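Beta-galactosidase (Trichoderma reesei, PDB 3OG2) probably hydrolyses terminal non-reducing beta-D-galactose residues of beta-D-galactosides, as a secreted glycoprotein of glycoside hydrolase family 35. Local coordinates at residues A[195-198]-A[199-202]; A[76-79]-A[80-83]; A[261-264]-A[265-268]. All blocks are in the same frame, centred on the assembly; numbering follows the deposited sequence.

Contact 1. Residues A[195-198]-A[199-202]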
loop_
_atom_site.group_PDB
_atom_site.type_symbol
_atom_site.label_atom_id
_atom_site.label_comp_id
_atom_site.label_asym_id
_atom_site.label_seq_id
_atom_site.Cartn_x
_atom_site.Cartn_y
_atom_site.Cartn_z
ATOM N N TYR A 195 20.708 -8.094 20.470
ATOM C CA TYR A 195 19.419 -7.460 20.179
ATOM C C TYR A 195 18.654 -8.250 19.136
ATOM O O TYR A 195 17.476 -8.622 19.305
ATOM C CB TYR A 195 19.635 -6.001 19.735
ATOM C CG TYR A 195 18.357 -5.426 19.174
ATOM C CD1 TYR A 195 17.287 -5.179 20.009
ATOM C CD2 TYR A 195 18.222 -5.145 17.808
ATOM C CE1 TYR A 195 16.102 -4.658 19.487
ATOM C CE2 TYR A 195 17.055 -4.642 17.291
ATOM C CZ TYR A 195 15.992 -4.403 18.143
ATOM O OH TYR A 195 14.800 -3.876 17.664
ATOM N N MET A 196 19.350 -8.571 18.046
ATOM C CA MET A 196 18.683 -9.301 16.952
ATOM C C MET A 196 18.140 -10.630 17.418
ATOM O O MET A 196 17.049 -11.060 17.054
ATOM C CB MET A 196 19.663 -9.492 15.786
ATOM C CG MET A 196 20.155 -8.209 15.146
ATOM S SD MET A 196 21.755 -8.440 14.287
ATOM C CE MET A 196 21.107 -9.194 12.835
ATOM N N GLN A 197 18.970 -11.352 18.225
ATOM C CA GLN A 197 18.496 -12.648 18.707
ATOM C C GLN A 197 17.347 -12.504 19.693
ATOM O O GLN A 197 16.500 -13.395 19.730
ATOM C CB GLN A 197 19.669 -13.410 19.369
ATOM C CG GLN A 197 19.242 -14.850 19.648
ATOM C CD GLN A 197 18.941 -15.605 18.371
ATOM O OE1 GLN A 197 19.639 -15.565 17.355
ATOM N NE2 GLN A 197 17.830 -16.336 18.443
ATOM N N TYR A 198 17.342 -11.452 20.534
ATOM C CA TYR A 198 16.187 -11.273 21.439
ATOM C C TYR A 198 14.914 -11.155 20.593
ATOM O O TYR A 198 13.877 -11.739 20.972
ATOM C CB TYR A 198 16.380 -10.014 22.255
ATOM C CG TYR A 198 15.343 -9.830 23.340
ATOM C CD1 TYR A 198 14.130 -9.169 23.056
ATOM C CD2 TYR A 198 15.545 -10.306 24.635
ATOM C CE1 TYR A 198 13.172 -9.010 24.030
ATOM C CE2 TYR A 198 14.591 -10.138 25.622
ATOM C CZ TYR A 198 13.393 -9.490 25.322
ATOM O OH TYR A 198 12.466 -9.296 26.315
ATOM N N VAL A 199 14.973 -10.377 19.506
ATOM C CA VAL A 199 13.757 -10.156 18.684
ATOM C C VAL A 199 13.308 -11.471 18.079
ATOM O O VAL A 199 12.115 -11.829 18.057
ATOM C CB VAL A 199 14.084 -9.090 17.627
ATOM C CG1 VAL A 199 12.988 -8.971 16.577
ATOM C CG2 VAL A 199 14.338 -7.740 18.308
ATOM N N ILE A 200 14.286 -12.290 17.595
ATOM C CA ILE A 200 13.923 -13.620 17.101
ATOM C C ILE A 200 13.324 -14.513 18.184
ATOM O O ILE A 200 12.307 -15.183 17.941
ATOM C CB ILE A 200 15.178 -14.313 16.478
ATOM C CG1 ILE A 200 15.563 -13.596 15.169
ATOM C CG2 ILE A 200 14.965 -15.804 16.278
ATOM C CD1 ILE A 200 16.928 -14.017 14.627
ATOM N N ASP A 201 13.955 -14.515 19.355
ATOM C CA ASP A 201 13.475 -15.343 20.450
ATOM C C ASP A 201 12.034 -14.977 20.827
ATOM O O ASP A 201 11.255 -15.893 21.163
ATOM C CB ASP A 201 14.344 -15.180 21.705
ATOM C CG ASP A 201 15.743 -15.722 21.663
ATOM O OD1 ASP A 201 16.094 -16.539 20.760
ATOM O OD2 ASP A 201 16.568 -15.367 22.578
ATOM N N GLN A 202 11.696 -13.686 20.779
ATOM C CA GLN A 202 10.298 -13.345 21.141
ATOM C C GLN A 202 9.321 -14.054 20.220
ATOM O O GLN A 202 8.260 -14.511 20.600
ATOM C CB GLN A 202 10.025 -11.855 21.015
ATOM C CG GLN A 202 10.785 -10.977 22.031
ATOM C CD GLN A 202 10.480 -9.528 21.743
ATOM O OE1 GLN A 202 10.757 -9.063 20.604
ATOM N NE2 GLN A 202 9.908 -8.804 22.680
#
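One face of the Y195 ring carries the CG2 methyl of V199, a CH-pi contact one helical turn on, with the methyl 4.0 Å from the ring centroid and displaced toward the hydroxyl end of the ring. The Y198 ring has a less regular neighbour: the amide of Q202 leans across it obliquely, Q202 NE2 lying 3.5 Å from Y198 CE1 with the two planes 46° apart. Both polar ends meet again on D151 of helix 144-163, which accepts from Y198 OH and Q202 NE2, while Y195 OH bonds to E178. Between Q197 and D201 the i to i+4 step is polar. With CG opposite the backbone N (chi1 -170°), a bend at chi2 swings the Q197 amide over the next turn, where NE2 donates to D201 OD1 over 2.9 Å. The bond is nearly straight at 172°; D201 OD1 lies in the amide plane of Q197, whereas NE2 meets it from above the carboxylate plane. Q197 OE1 accepts from the backbone N of G230. Loss of this amide, with an alanine here, is likely to leave D201 OD1 without this donor and G230 N without its acceptor. Beneath these side chains run the main-chain i to i+4 bonds, D201 N to Q197 O being 2.8 Å. The single glutamine amide thus uses both ends, its NH2 giving one N-H to a carboxylate within the helix and its oxygen tying the helix to a neighbouring loop.

Contact 2. Residues A[76-79]-A[80-83]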
loop_
_atom_site.group_PDB
_atom_site.type_symbol
_atom_site.label_atom_id
_atom_site.label_comp_id
_atom_site.label_asym_id
_atom_site.label_seq_id
_atom_site.Cartn_x
_atom_site.Cartn_y
_atom_site.Cartn_z
ATOM N N TYR A 76 2.239 -5.477 7.216
ATOM C CA TYR A 76 2.699 -4.981 8.502
ATOM C C TYR A 76 1.555 -5.069 9.505
ATOM O O TYR A 76 0.362 -5.027 9.119
ATOM C CB TYR A 76 3.142 -3.518 8.389
ATOM C CG TYR A 76 4.528 -3.283 7.827
ATOM C CD1 TYR A 76 5.657 -4.040 8.211
ATOM C CD2 TYR A 76 4.692 -2.196 6.954
ATOM C CE1 TYR A 76 6.921 -3.727 7.672
ATOM C CE2 TYR A 76 5.942 -1.897 6.435
ATOM C CZ TYR A 76 7.037 -2.666 6.801
ATOM O OH TYR A 76 8.243 -2.336 6.242
ATOM N N VAL A 77 1.946 -5.067 10.781
ATOM C CA VAL A 77 1.020 -4.774 11.889
ATOM C C VAL A 77 1.545 -3.536 12.585
ATOM O O VAL A 77 2.782 -3.440 12.782
ATOM C CB VAL A 77 0.911 -5.937 12.879
ATOM C CG1 VAL A 77 -0.117 -5.581 13.950
ATOM C CG2 VAL A 77 0.594 -7.244 12.180
ATOM N N ASP A 78 0.674 -2.581 12.920
ATOM C CA ASP A 78 1.086 -1.323 13.538
ATOM C C ASP A 78 0.827 -1.381 15.031
ATOM O O ASP A 78 -0.328 -1.270 15.499
ATOM C CB ASP A 78 0.294 -0.192 12.852
ATOM C CG ASP A 78 0.684 1.164 13.338
ATOM O OD1 ASP A 78 1.492 1.345 14.267
ATOM O OD2 ASP A 78 0.144 2.176 12.738
ATOM N N TRP A 79 1.910 -1.528 15.799
ATOM C CA TRP A 79 1.826 -1.669 17.261
ATOM C C TRP A 79 1.073 -0.486 17.865
ATOM O O TRP A 79 0.271 -0.678 18.801
ATOM C CB TRP A 79 3.288 -1.760 17.762
ATOM C CG TRP A 79 3.493 -1.803 19.237
ATOM C CD1 TRP A 79 2.588 -2.016 20.277
ATOM C CD2 TRP A 79 4.771 -1.617 19.875
ATOM N NE1 TRP A 79 3.239 -1.969 21.478
ATOM C CE2 TRP A 79 4.577 -1.724 21.268
ATOM C CE3 TRP A 79 6.052 -1.369 19.394
ATOM C CZ2 TRP A 79 5.615 -1.593 22.177
ATOM C CZ3 TRP A 79 7.092 -1.235 20.281
ATOM C CH2 TRP A 79 6.860 -1.346 21.664
ATOM N N ALA A 80 1.312 0.723 17.391
ATOM C CA ALA A 80 0.723 1.933 17.985
ATOM C C ALA A 80 -0.813 1.856 17.995
ATOM O O ALA A 80 -1.432 2.499 18.842
ATOM C CB ALA A 80 1.158 3.174 17.208
ATOM N N LEU A 81 -1.418 1.089 17.063
ATOM C CA LEU A 81 -2.902 0.956 17.084
ATOM C C LEU A 81 -3.394 -0.113 18.034
ATOM O O LEU A 81 -4.580 -0.053 18.392
ATOM C CB LEU A 81 -3.376 0.643 15.648
ATOM C CG LEU A 81 -3.179 1.834 14.664
ATOM C CD1 LEU A 81 -3.464 1.330 13.247
ATOM C CD2 LEU A 81 -4.088 2.979 15.040
ATOM N N LEU A 82 -2.506 -1.073 18.376
ATOM C CA LEU A 82 -2.955 -2.230 19.163
ATOM C C LEU A 82 -2.564 -2.161 20.605
ATOM O O LEU A 82 -3.069 -2.968 21.405
ATOM C CB LEU A 82 -2.345 -3.505 18.546
ATOM C CG LEU A 82 -2.634 -3.671 17.057
ATOM C CD1 LEU A 82 -2.223 -5.079 16.624
ATOM C CD2 LEU A 82 -4.107 -3.454 16.713
ATOM N N GLU A 83 -1.675 -1.260 21.004
ATOM C CA GLU A 83 -1.322 -1.125 22.420
ATOM C C GLU A 83 -1.207 0.357 22.751
ATOM O O GLU A 83 -0.194 0.838 23.261
ATOM C CB GLU A 83 -0.057 -1.925 22.783
ATOM C CG GLU A 83 0.011 -2.184 24.292
ATOM C CD GLU A 83 1.317 -2.786 24.754
ATOM O OE1 GLU A 83 2.261 -2.877 23.989
ATOM O OE2 GLU A 83 1.389 -3.168 25.954
#
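W79 and E83 both hold CG opposite the backbone N (chi1 175° and -160°), which lays the indole and the extended glutamate chain side by side, pointing the same way. W79 NE1 then donates to E83 OE1 at 2.8 Å, close to the indole plane and on the oxygen's anti lone pair. E83 CB completes the approach, lying in plane at the ring edge 3.5 Å from W79 NE1. The carboxylate is held from its other oxygen as well, E83 OE2 accepting from G87 N and N152 ND2; the buried group is thus met by three N-H donors, which would probably stabilise its charged form. The indole in turn stacks on the ring of Y153.

D78 is the N-cap of the short, weakly bonded helix 79-82, its side chain accepting a weak capping bond from A80 N to OD1 at 3.2 Å. The same carboxylate rests its OD2 against L81 CD1 at 3.7 Å. W79 O is shared by an i+3 and an i+4 donor, L82 N at 2.8 Å and E83 N at 3.0 Å. V77 CG1 presses on L82 CD1 at 3.4 Å, a tight carbon contact made at about a right angle.

An N-capped helical turn here leaves the C-terminal end of a barrel strand, 72-76, where TIM-barrel enzymes place their active sites; Y76, at the strand's end, is a galactose-binding residue.

Contact 3. Residues A[261-264]-A[265-268]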
loop_
_atom_site.group_PDB
_atom_site.type_symbol
_atom_site.label_atom_id
_atom_site.label_comp_id
_atom_site.label_asym_id
_atom_site.label_seq_id
_atom_site.Cartn_x
_atom_site.Cartn_y
_atom_site.Cartn_z
ATOM N N TRP A 261 22.921 -7.282 -7.908
ATOM C CA TRP A 261 22.251 -8.072 -6.878
ATOM C C TRP A 261 22.478 -9.577 -7.015
ATOM O O TRP A 261 22.426 -10.263 -5.973
ATOM C CB TRP A 261 20.778 -7.667 -6.854
ATOM C CG TRP A 261 20.536 -6.334 -6.239
ATOM C CD1 TRP A 261 21.393 -5.553 -5.540
ATOM C CD2 TRP A 261 19.292 -5.605 -6.274
ATOM N NE1 TRP A 261 20.791 -4.377 -5.137
ATOM C CE2 TRP A 261 19.491 -4.404 -5.576
ATOM C CE3 TRP A 261 18.034 -5.910 -6.856
ATOM C CZ2 TRP A 261 18.481 -3.441 -5.399
ATOM C CZ3 TRP A 261 17.043 -4.956 -6.680
ATOM C CH2 TRP A 261 17.258 -3.752 -5.976
ATOM N N ARG A 262 22.651 -10.101 -8.228
ATOM C CA ARG A 262 22.943 -11.546 -8.311
ATOM C C ARG A 262 24.247 -11.838 -7.585
ATOM O O ARG A 262 24.365 -12.753 -6.772
ATOM C CB ARG A 262 22.997 -11.947 -9.790
ATOM C CG ARG A 262 23.589 -13.335 -9.984
ATOM C CD ARG A 262 22.692 -14.426 -9.376
ATOM N NE ARG A 262 23.338 -15.728 -9.702
ATOM C CZ ARG A 262 23.128 -16.901 -9.151
ATOM N NH1 ARG A 262 22.204 -16.955 -8.168
ATOM N NH2 ARG A 262 23.843 -17.941 -9.593
ATOM N N GLN A 263 25.301 -11.074 -7.889
ATOM C CA GLN A 263 26.599 -11.295 -7.219
ATOM C C GLN A 263 26.513 -10.968 -5.730
ATOM O O GLN A 263 27.102 -11.708 -4.916
ATOM C CB GLN A 263 27.702 -10.430 -7.845
ATOM C CG GLN A 263 29.070 -10.867 -7.287
ATOM C CD GLN A 263 29.391 -12.343 -7.567
ATOM O OE1 GLN A 263 29.306 -12.793 -8.713
ATOM N NE2 GLN A 263 29.786 -13.116 -6.529
ATOM N N ASP A 264 25.812 -9.910 -5.348
ATOM C CA ASP A 264 25.669 -9.637 -3.910
ATOM C C ASP A 264 24.996 -10.831 -3.230
ATOM O O ASP A 264 25.381 -11.190 -2.130
ATOM C CB ASP A 264 24.807 -8.410 -3.695
ATOM C CG ASP A 264 25.406 -7.122 -4.182
ATOM O OD1 ASP A 264 26.675 -7.014 -4.198
ATOM O OD2 ASP A 264 24.646 -6.182 -4.505
ATOM N N HIS A 265 24.018 -11.442 -3.884
ATOM C CA HIS A 265 23.304 -12.577 -3.292
ATOM C C HIS A 265 24.256 -13.739 -3.081
ATOM O O HIS A 265 24.317 -14.402 -2.030
ATOM C CB HIS A 265 22.146 -12.979 -4.247
ATOM C CG HIS A 265 21.518 -14.224 -3.662
ATOM N ND1 HIS A 265 20.895 -14.189 -2.427
ATOM C CD2 HIS A 265 21.474 -15.498 -4.082
ATOM C CE1 HIS A 265 20.470 -15.446 -2.143
ATOM N NE2 HIS A 265 20.805 -16.242 -3.132
ATOM N N LEU A 266 25.066 -14.033 -4.108
ATOM C CA LEU A 266 26.053 -15.096 -3.972
ATOM C C LEU A 266 27.079 -14.781 -2.910
ATOM O O LEU A 266 27.583 -15.709 -2.276
ATOM C CB LEU A 266 26.771 -15.295 -5.302
ATOM C CG LEU A 266 25.835 -15.899 -6.385
ATOM C CD1 LEU A 266 26.567 -15.887 -7.729
ATOM C CD2 LEU A 266 25.292 -17.259 -5.967
ATOM N N ASN A 267 27.407 -13.509 -2.705
ATOM C CA ASN A 267 28.408 -13.157 -1.699
ATOM C C ASN A 267 27.840 -13.281 -0.291
ATOM O O ASN A 267 28.531 -13.609 0.696
ATOM C CB ASN A 267 28.853 -11.715 -1.911
ATOM C CG ASN A 267 29.680 -11.508 -3.134
ATOM O OD1 ASN A 267 30.224 -12.479 -3.697
ATOM N ND2 ASN A 267 29.781 -10.261 -3.581
ATOM N N ILE A 268 26.566 -12.973 -0.117
ATOM C CA ILE A 268 25.956 -12.841 1.192
ATOM C C ILE A 268 25.262 -14.129 1.638
ATOM O O ILE A 268 25.435 -14.489 2.819
ATOM C CB ILE A 268 24.931 -11.676 1.234
ATOM C CG1 ILE A 268 25.645 -10.339 1.022
ATOM C CG2 ILE A 268 24.063 -11.669 2.496
ATOM C CD1 ILE A 268 24.705 -9.173 0.695
HETATM O O HOH W 1 28.456 -7.998 -2.316
#
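Q263 NE2 donates to N267 OD1 at 2.9 Å, a side-chain bond spanning one turn of helix 261-268. N267 OD1 lies in the amide plane of Q263, yet NE2 comes to it from above the acceptor's plane, and the two amide planes are 45° apart. Q263 gets there by bending at chi2 (59°), which folds the chain along the helix toward the next turn. The other end of the N267 amide is engaged through a water: ND2 donates to it at 2.9 Å, and the water donates to D264 OD1 at 2.8 Å. D264 OD2 accepts from T260 OG1, so both carboxylate oxygens have partners.

On a neighbouring strip of the helix, L266 sets its CD1 methyl over one face of the R262 guanidinium, 3.8 Å from NE. Apolar carbon here covers a flat cation that also packs on T379 and P380 of strand 379-380. H265 N to W261 O and the following main-chain bonds, L266 N to R262 O among them, form the helical frame. Together the polar groups make a surface chain from T260 through D264, the water and N267 to Q263, in which a single carboxylate is joined to neutral amide and hydroxyl groups, one link running through water.

In the fold
All three contacts lie within the family 35 catalytic region, a TIM barrel, and follow one another along the chain without touching. Contact 2 comes first, after strand 72-76, and is buried; contact 1 lies on helix 193-205, with its centre about 19 Å away and nearest atoms about 8 Å apart. Helix 144-163 packs against both. Contact 3, on the helix between strands 236-239 and 275-280, is a surface contact with its centre about 25 Å from contact 1 and 34 Å from contact 2. No galactose is bound in this model, but Y76 OH of contact 2 bonds to N179; the side chain of Y195 lies about 9 Å from that of N179, and that of W261 about 9 Å from that of E278.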